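Local coordinates for ThiJ/pfpI family protein (Bacillus anthracis, PDB 3EFE) that is of unproven function but belongs to the DJ-1/PfpI family, whose members include chaperones, proteases and glyoxalase-like enzymes, at residues D[95-98]-D[99-102]; D[108-112]-D[113-117]; D[132-135]-D[136-140]; D[170-173]-D[174-178]. All coordinates share one frame; numbering follows the deposited sequence.

How the contacts relate
The four contacts follow one another along the chain without overlap, all within the DJ-1/PfpI family region. Contact 1 lies on helix 92-104, which leads into strand 107-111 of the mixed sheet; contact 2 takes that strand into helix 113-119, and the two touch, their centres about 13 Å apart. Contact 3, which takes in helix 134-140 and the residues before it, is also about 13 Å from contact 2 between centres and meets it through Asp116 and Thr137. Contact 4, on helix 169-179, lays Phe172 and Val176 against strand 107-111. Contact 2 thus touches each of the others, while contacts 1, 3 and 4 stay about 10 to 12 Å apart at their nearest atoms.

Contact 1. Residues D[95-98]-D[99-102]; sequences LERI and GQAL
Ile98 and Leu102 lie side by side and point the same way, one turn apart on helix 92-104, the crossover helix of the beta-alpha-beta unit that links strands 77-80 and 107-111. Their branches meet between Ile98 CG2 and Leu102 CD1, 3.8 Å apart. With chi1 at -80°, Ile98 sets CG2 opposite its backbone N, and from there the methyl faces the leucine. Ile98 also packs on Leu78 and Leu80, and thereby joins this side of the helix to the sheet.

Gln100 takes a different side of the helix, next to Arg97. Its chain is extended beyond CG and runs back alongside the preceding turn, bringing OE1 to 4.0 Å from Arg97 CA. Gln100 NE2 sits obliquely to the Arg97 guanidinium, which is held from elsewhere, by the carbonyl of Cys70 and more weakly by that of Leu67.

Gly99 N bonds to Glu96 O, three residues back, whereas Ala101 N reaches Arg97 O at 2.9 Å in a nearly straight bond. Leu102 N donates to Ile98 O at 2.9 Å, and the leucine side chain leans on the same carbonyl, with Leu102 CG 3.4 Å from Ile98 O.

Contact 2. Residues D[108-112]-D[113-117]; sequences VAAIC and GATDA
This is a sharp strand-to-helix turn, in which Ala110 CB packs on Ala114 CB at 4.1 Å just where strand 107-111 of the mixed sheet gives way to helix 113-119. The short axes make an angle of 119°, so the helix folds back over the strand end it has just left. Both methyls also lie against Leu80 of strand 77-80, and Ala114 further touches Trp86.

Two backbone bonds close the turn. Ala114 N donates to Ile111 O at 3.2 Å, approaching from above the carbonyl plane, and Thr115 N makes a weak bond to Cys112 O. The Thr115 side chain crowds the second carbonyl, with CG2 3.4 Å from Cys112 O. Thr115 OG1 is buried here without a polar partner.

Cys112 occupies the bend with positive phi (71°), the strained backbone expected of the nucleophile elbow in the DJ-1/PfpI family, and its place after a sheet strand and before a helix agrees with that motif. By analogy it is probably the reactive cysteine. Its SG is opposite the backbone N (chi1 -171°) and swings beside the carbonyl carbon, which puts the sulfur 3.2 Å from Gly113 N. Asn132 packs against the same side chain.

A water weakly joins Cys112 O to Asp116 OD2, four residues on. The other carboxylate oxygen, Asp116 OD1, is hydrogen-bonded to Thr137 OG1 of helix 134-140.

Contact 3. Residues D[132-135]-D[136-140]; sequences NNLE and YTKMV
Glu135 and Lys138 run side by side on the outer surface of helix 134-140, three residues apart and pointing the same way. Glu135 bends at chi2 (-61°), which brings its carboxylate round alongside the end of the lysine chain, while Lys138 bends at chi3. The result is a salt bridge with Glu135 OE2 3.5 Å from Lys138 NZ, in which both carboxylate oxygens also lie close to Lys138 CE. The ammonium has a second acidic partner in Glu147. Nearer the backbone, the lysine chain crosses Leu134, whose CD1 is 4.1 Å from Lys138 CG.

Tyr136 meets the helix start through its backbone and CB. Asn133, the N-cap residue, has CG opposite its own backbone N (chi1 178°), and the amide oxygen is carried forward over the first turn. Tyr136 N donates to Asn133 OD1 at 2.8 Å, and Tyr136 CB lies 3.5 Å from the same Asn133 OD1. The two side chains cross at about a right angle, their amide and ring planes 46° apart. Further along, Val140 CG2 lies over one face of the tyrosine ring, offset toward its rim.

Asn133 O receives Thr137 N at 3.0 Å. Thr137 OG1 is close to that carbonyl too, but is chiefly engaged with Ser131.

The chemistry is that of a capped N-terminus: an amide oxygen takes up an N-H of the first turn that has no preceding helical carbonyl to pair with, while the lysine, with two carboxylate partners, probably has its positive charge stabilised.

Contact 4. Residues D[170-173]-D[174-178]; sequences LEFA and MEVLK
Phe172 presents one face of its ring to Val176, one helical turn on, with Val176 CG2 over that face and 4.4 Å from Phe172 CE1. Phe172 CG lies opposite the backbone N (chi1 -180°), and the ring extends from there. Val176 CG2 also lies close to the backbone, 3.4 Å from Phe172 O. Both side chains pack on Ala109 of strand 107-111 and on Leu24 of helix 18-30.

Another side of the helix carries a second apolar pair, equally spaced: Ala173 CB and Leu177 CD2 are 4.4 Å apart. The leucine is modelled in an eclipsed conformation (chi2 3°), so the close approach of its CD2 to Ala173 O is doubtful; its side chain also packs on Leu28 and Leu188.

Successive backbone bonds hold this spacing, among them Val176 N to Phe172 O at 3.1 Å and Leu177 N to Ala173 O at 2.9 Å. Glu171 OE2 bonds to Tyr192 and forms a salt bridge with Lys196, both on helix 185-197, and Glu171 packs on His198 of the second subunit.

With Phe172 and Val176 against the sheet and Leu177 against helices 18-30 and 185-197, this is one of the helices that cover the central sheet in the alpha/beta sandwich of the DJ-1/PfpI fold.

Contact 1. Residues D[95-98]-D[99-102]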
# COMPACT_ATOMS: atom_id res chain seq x y z
N LEU D 95 6.03 -20.23 -10.47
CA LEU D 95 4.67 -20.63 -10.83
C LEU D 95 4.59 -22.16 -10.82
O LEU D 95 3.52 -22.72 -10.55
CB LEU D 95 4.33 -19.99 -12.17
CG LEU D 95 3.12 -19.07 -12.45
CD1 LEU D 95 2.48 -18.37 -11.29
CD2 LEU D 95 3.52 -18.09 -13.53
N GLU D 96 5.74 -22.83 -11.00
CA GLU D 96 5.77 -24.30 -10.95
C GLU D 96 5.70 -24.76 -9.52
O GLU D 96 4.89 -25.63 -9.18
CB GLU D 96 6.98 -24.85 -11.71
CG GLU D 96 6.81 -24.55 -13.28
CD GLU D 96 8.00 -24.98 -14.23
OE1 GLU D 96 9.12 -25.36 -13.73
OE2 GLU D 96 7.82 -24.86 -15.48
N ARG D 97 6.51 -24.08 -8.70
CA ARG D 97 6.64 -24.30 -7.25
C ARG D 97 5.37 -24.05 -6.54
O ARG D 97 5.19 -24.57 -5.49
CB ARG D 97 7.65 -23.32 -6.65
CG ARG D 97 9.08 -23.35 -7.20
CD ARG D 97 10.02 -24.31 -6.48
NE ARG D 97 9.75 -24.36 -5.05
CZ ARG D 97 10.41 -23.72 -4.07
NH1 ARG D 97 11.49 -22.98 -4.29
NH2 ARG D 97 9.98 -23.88 -2.83
N ILE D 98 4.53 -23.18 -7.08
CA ILE D 98 3.27 -22.80 -6.45
C ILE D 98 2.34 -24.00 -6.50
O ILE D 98 1.48 -24.19 -5.61
CB ILE D 98 2.58 -21.54 -7.15
CG1 ILE D 98 3.23 -20.23 -6.68
CG2 ILE D 98 1.08 -21.47 -6.86
CD1 ILE D 98 3.33 -19.08 -7.77
N GLY D 99 2.51 -24.78 -7.57
CA GLY D 99 1.72 -25.97 -7.77
C GLY D 99 1.94 -26.95 -6.66
O GLY D 99 0.98 -27.52 -6.17
N GLN D 100 3.22 -27.13 -6.29
CA GLN D 100 3.63 -28.05 -5.21
C GLN D 100 3.24 -27.46 -3.86
O GLN D 100 2.67 -28.16 -3.02
CB GLN D 100 5.16 -28.28 -5.16
CG GLN D 100 5.88 -28.56 -6.51
CD GLN D 100 7.40 -28.26 -6.45
OE1 GLN D 100 8.05 -27.99 -7.49
NE2 GLN D 100 7.97 -28.27 -5.21
N ALA D 101 3.59 -26.18 -3.65
CA ALA D 101 3.19 -25.47 -2.44
C ALA D 101 1.74 -25.74 -2.17
O ALA D 101 1.39 -26.05 -1.08
CB ALA D 101 3.42 -23.97 -2.56
N LEU D 102 0.87 -25.62 -3.17
CA LEU D 102 -0.56 -25.71 -2.92
C LEU D 102 -0.89 -27.07 -2.37
O LEU D 102 -1.71 -27.13 -1.49
CB LEU D 102 -1.43 -25.41 -4.18
CG LEU D 102 -1.69 -23.93 -4.48
CD1 LEU D 102 -1.93 -23.69 -6.00
CD2 LEU D 102 -2.83 -23.45 -3.64

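Contact 2. Residues D[108-112]-D[113-117]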
# COMPACT_ATOMS: atom_id res chain seq x y z
N VAL D 108 -1.68 -19.83 -0.26
CA VAL D 108 -1.23 -18.89 -1.31
C VAL D 108 -2.27 -17.82 -1.55
O VAL D 108 -3.46 -18.09 -1.69
CB VAL D 108 -0.62 -19.56 -2.64
CG1 VAL D 108 -0.67 -21.05 -2.59
CG2 VAL D 108 -1.18 -18.91 -3.93
N ALA D 109 -1.80 -16.58 -1.51
CA ALA D 109 -2.64 -15.39 -1.58
C ALA D 109 -2.16 -14.63 -2.81
O ALA D 109 -1.00 -14.16 -2.79
CB ALA D 109 -2.44 -14.53 -0.32
N ALA D 110 -3.02 -14.58 -3.86
CA ALA D 110 -2.75 -13.95 -5.19
C ALA D 110 -3.69 -12.80 -5.42
O ALA D 110 -4.87 -12.91 -5.20
CB ALA D 110 -2.97 -14.95 -6.32
N ILE D 111 -3.19 -11.68 -5.87
CA ILE D 111 -4.04 -10.50 -6.06
C ILE D 111 -3.73 -10.04 -7.49
O ILE D 111 -2.60 -10.12 -7.96
CB ILE D 111 -3.83 -9.39 -4.97
CG1 ILE D 111 -4.79 -8.24 -5.20
CG2 ILE D 111 -2.29 -8.88 -4.87
CD1 ILE D 111 -5.11 -7.47 -3.99
N CYS D 112 -4.79 -9.71 -8.20
CA CYS D 112 -4.72 -8.94 -9.41
C CYS D 112 -4.10 -9.77 -10.53
O CYS D 112 -4.55 -10.86 -10.75
CB CYS D 112 -4.04 -7.61 -9.13
SG CYS D 112 -4.13 -6.40 -10.57
N GLY D 113 -3.08 -9.31 -11.22
CA GLY D 113 -2.51 -10.12 -12.30
C GLY D 113 -1.87 -11.42 -11.84
O GLY D 113 -1.69 -12.30 -12.64
N ALA D 114 -1.50 -11.56 -10.54
CA ALA D 114 -1.02 -12.89 -10.06
C ALA D 114 -2.12 -14.00 -10.19
O ALA D 114 -1.84 -15.15 -10.42
CB ALA D 114 -0.46 -12.79 -8.67
N THR D 115 -3.35 -13.60 -10.01
CA THR D 115 -4.56 -14.40 -10.23
C THR D 115 -4.68 -15.03 -11.64
O THR D 115 -4.97 -16.24 -11.78
CB THR D 115 -5.69 -13.41 -9.96
OG1 THR D 115 -6.15 -13.55 -8.62
CG2 THR D 115 -6.68 -13.49 -10.86
N ASP D 116 -4.41 -14.22 -12.65
CA ASP D 116 -4.21 -14.68 -14.01
C ASP D 116 -2.97 -15.58 -14.21
O ASP D 116 -3.06 -16.56 -14.96
CB ASP D 116 -4.22 -13.49 -14.97
CG ASP D 116 -5.62 -12.89 -15.12
OD1 ASP D 116 -6.58 -13.58 -14.67
OD2 ASP D 116 -5.81 -11.79 -15.69
N ALA D 117 -1.85 -15.34 -13.52
CA ALA D 117 -0.72 -16.32 -13.60
C ALA D 117 -1.17 -17.74 -13.21
O ALA D 117 -0.87 -18.74 -13.90
CB ALA D 117 0.41 -15.91 -12.75
O HOH W 1 -6.68 -10.23 -12.91

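Contact 3. Residues D[132-135]-D[136-140]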
# COMPACT_ATOMS: atom_id res chain seq x y z
N ASN D 132 -9.56 -9.78 -11.60
CA ASN D 132 -10.03 -8.47 -12.00
C ASN D 132 -11.27 -8.52 -12.85
O ASN D 132 -12.17 -7.75 -12.65
CB ASN D 132 -8.90 -7.69 -12.68
CG ASN D 132 -7.83 -7.27 -11.68
OD1 ASN D 132 -8.15 -6.91 -10.53
ND2 ASN D 132 -6.54 -7.26 -12.11
N ASN D 133 -11.31 -9.43 -13.81
CA ASN D 133 -12.41 -9.52 -14.77
C ASN D 133 -12.38 -10.91 -15.42
O ASN D 133 -11.34 -11.32 -15.98
CB ASN D 133 -12.21 -8.44 -15.86
CG ASN D 133 -13.29 -8.49 -16.93
OD1 ASN D 133 -13.06 -9.00 -18.04
ND2 ASN D 133 -14.50 -7.99 -16.58
N LEU D 134 -13.50 -11.61 -15.34
CA LEU D 134 -13.64 -12.91 -15.97
C LEU D 134 -13.30 -12.94 -17.48
O LEU D 134 -12.46 -13.76 -17.92
CB LEU D 134 -15.08 -13.34 -15.82
CG LEU D 134 -15.45 -14.72 -16.36
CD1 LEU D 134 -14.49 -15.82 -15.81
CD2 LEU D 134 -16.85 -14.89 -15.91
N GLU D 135 -13.88 -12.00 -18.24
CA GLU D 135 -13.65 -11.98 -19.71
C GLU D 135 -12.23 -11.77 -20.08
O GLU D 135 -11.73 -12.44 -20.98
CB GLU D 135 -14.64 -11.06 -20.42
CG GLU D 135 -16.10 -11.54 -20.13
CD GLU D 135 -16.36 -13.00 -20.65
OE1 GLU D 135 -17.26 -13.69 -20.09
OE2 GLU D 135 -15.67 -13.47 -21.63
N TYR D 136 -11.54 -10.90 -19.35
CA TYR D 136 -10.16 -10.66 -19.64
C TYR D 136 -9.36 -11.89 -19.23
O TYR D 136 -8.45 -12.27 -19.93
CB TYR D 136 -9.70 -9.37 -18.95
CG TYR D 136 -8.28 -8.98 -19.27
CD1 TYR D 136 -7.92 -8.52 -20.54
CD2 TYR D 136 -7.26 -9.11 -18.31
CE1 TYR D 136 -6.58 -8.18 -20.85
CE2 TYR D 136 -5.94 -8.79 -18.60
CZ TYR D 136 -5.60 -8.30 -19.86
OH TYR D 136 -4.27 -8.01 -20.13
N THR D 137 -9.71 -12.55 -18.12
CA THR D 137 -8.94 -13.69 -17.66
C THR D 137 -9.08 -14.80 -18.71
O THR D 137 -8.10 -15.43 -19.02
CB THR D 137 -9.44 -14.23 -16.25
OG1 THR D 137 -9.28 -13.23 -15.23
CG2 THR D 137 -8.73 -15.53 -15.83
N LYS D 138 -10.29 -15.04 -19.24
CA LYS D 138 -10.45 -16.06 -20.26
C LYS D 138 -9.62 -15.72 -21.51
O LYS D 138 -8.88 -16.56 -21.97
CB LYS D 138 -11.92 -16.31 -20.64
CG LYS D 138 -12.81 -16.42 -19.46
CD LYS D 138 -14.04 -17.16 -19.78
CE LYS D 138 -15.12 -16.25 -20.30
NZ LYS D 138 -16.10 -16.94 -21.13
N MET D 139 -9.69 -14.48 -22.02
CA MET D 139 -8.93 -14.13 -23.22
C MET D 139 -7.48 -14.38 -22.99
O MET D 139 -6.78 -14.85 -23.88
CB MET D 139 -9.06 -12.66 -23.58
CG MET D 139 -7.99 -12.18 -24.73
SD MET D 139 -8.20 -10.46 -24.94
CE MET D 139 -7.51 -9.76 -23.55
N VAL D 140 -6.98 -14.06 -21.78
CA VAL D 140 -5.53 -13.93 -21.55
C VAL D 140 -4.91 -15.25 -21.03
O VAL D 140 -3.69 -15.38 -21.06
CB VAL D 140 -5.32 -12.62 -20.68
CG1 VAL D 140 -3.96 -12.41 -20.27
CG2 VAL D 140 -5.89 -11.46 -21.41

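Contact 4. Residues D[170-173]-D[174-178]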
# COMPACT_ATOMS: atom_id res chain seq x y z
N LEU D 170 -7.84 -4.25 0.89
CA LEU D 170 -8.30 -4.40 2.30
C LEU D 170 -9.01 -5.69 2.47
O LEU D 170 -8.85 -6.37 3.51
CB LEU D 170 -9.34 -3.36 2.65
CG LEU D 170 -9.14 -2.19 3.62
CD1 LEU D 170 -10.52 -1.52 4.00
CD2 LEU D 170 -8.35 -2.65 4.86
N GLU D 171 -9.91 -5.97 1.51
CA GLU D 171 -10.63 -7.24 1.46
C GLU D 171 -9.67 -8.44 1.32
O GLU D 171 -9.85 -9.47 1.98
CB GLU D 171 -11.65 -7.27 0.27
CG GLU D 171 -12.87 -6.50 0.50
CD GLU D 171 -12.66 -5.00 0.37
OE1 GLU D 171 -11.63 -4.49 -0.22
OE2 GLU D 171 -13.61 -4.32 0.87
N PHE D 172 -8.71 -8.30 0.39
CA PHE D 172 -7.61 -9.24 0.23
C PHE D 172 -6.91 -9.49 1.57
O PHE D 172 -6.74 -10.63 1.97
CB PHE D 172 -6.65 -8.74 -0.83
CG PHE D 172 -5.43 -9.65 -1.10
CD1 PHE D 172 -5.60 -10.96 -1.57
CD2 PHE D 172 -4.15 -9.18 -0.92
CE1 PHE D 172 -4.51 -11.74 -1.86
CE2 PHE D 172 -3.04 -10.00 -1.17
CZ PHE D 172 -3.22 -11.24 -1.71
N ALA D 173 -6.55 -8.43 2.25
CA ALA D 173 -5.77 -8.49 3.53
C ALA D 173 -6.62 -9.14 4.62
O ALA D 173 -6.15 -9.96 5.39
CB ALA D 173 -5.31 -7.07 3.95
N MET D 174 -7.89 -8.79 4.63
CA MET D 174 -8.84 -9.32 5.56
C MET D 174 -9.01 -10.81 5.43
O MET D 174 -9.06 -11.50 6.42
CB MET D 174 -10.19 -8.60 5.40
CG MET D 174 -11.16 -8.83 6.60
SD MET D 174 -12.59 -9.74 6.11
CE MET D 174 -11.98 -11.30 5.61
N GLU D 175 -9.15 -11.30 4.21
CA GLU D 175 -9.30 -12.73 3.97
C GLU D 175 -8.04 -13.49 4.29
O GLU D 175 -8.14 -14.57 4.83
CB GLU D 175 -9.69 -13.01 2.45
CG GLU D 175 -11.10 -12.50 1.98
CD GLU D 175 -12.25 -13.18 2.68
OE1 GLU D 175 -12.00 -14.17 3.42
OE2 GLU D 175 -13.41 -12.70 2.54
N VAL D 176 -6.86 -12.97 3.97
CA VAL D 176 -5.62 -13.67 4.33
C VAL D 176 -5.49 -13.74 5.82
O VAL D 176 -5.20 -14.81 6.38
CB VAL D 176 -4.34 -13.02 3.74
CG1 VAL D 176 -3.07 -13.75 4.22
CG2 VAL D 176 -4.42 -13.05 2.29
N LEU D 177 -5.78 -12.62 6.47
CA LEU D 177 -5.60 -12.46 7.92
C LEU D 177 -6.47 -13.47 8.68
O LEU D 177 -6.02 -14.07 9.64
CB LEU D 177 -5.93 -11.02 8.34
CG LEU D 177 -4.81 -9.98 8.64
CD1 LEU D 177 -3.35 -10.40 8.44
CD2 LEU D 177 -5.10 -8.64 8.03
N LYS D 178 -7.71 -13.61 8.20
CA LYS D 178 -8.68 -14.54 8.68
C LYS D 178 -8.27 -15.97 8.40
O LYS D 178 -8.33 -16.77 9.26
CB LYS D 178 -9.98 -14.25 7.99
CG LYS D 178 -11.19 -15.00 8.51
CD LYS D 178 -12.37 -14.28 7.84
CE LYS D 178 -13.72 -14.84 8.19
NZ LYS D 178 -13.93 -16.20 7.51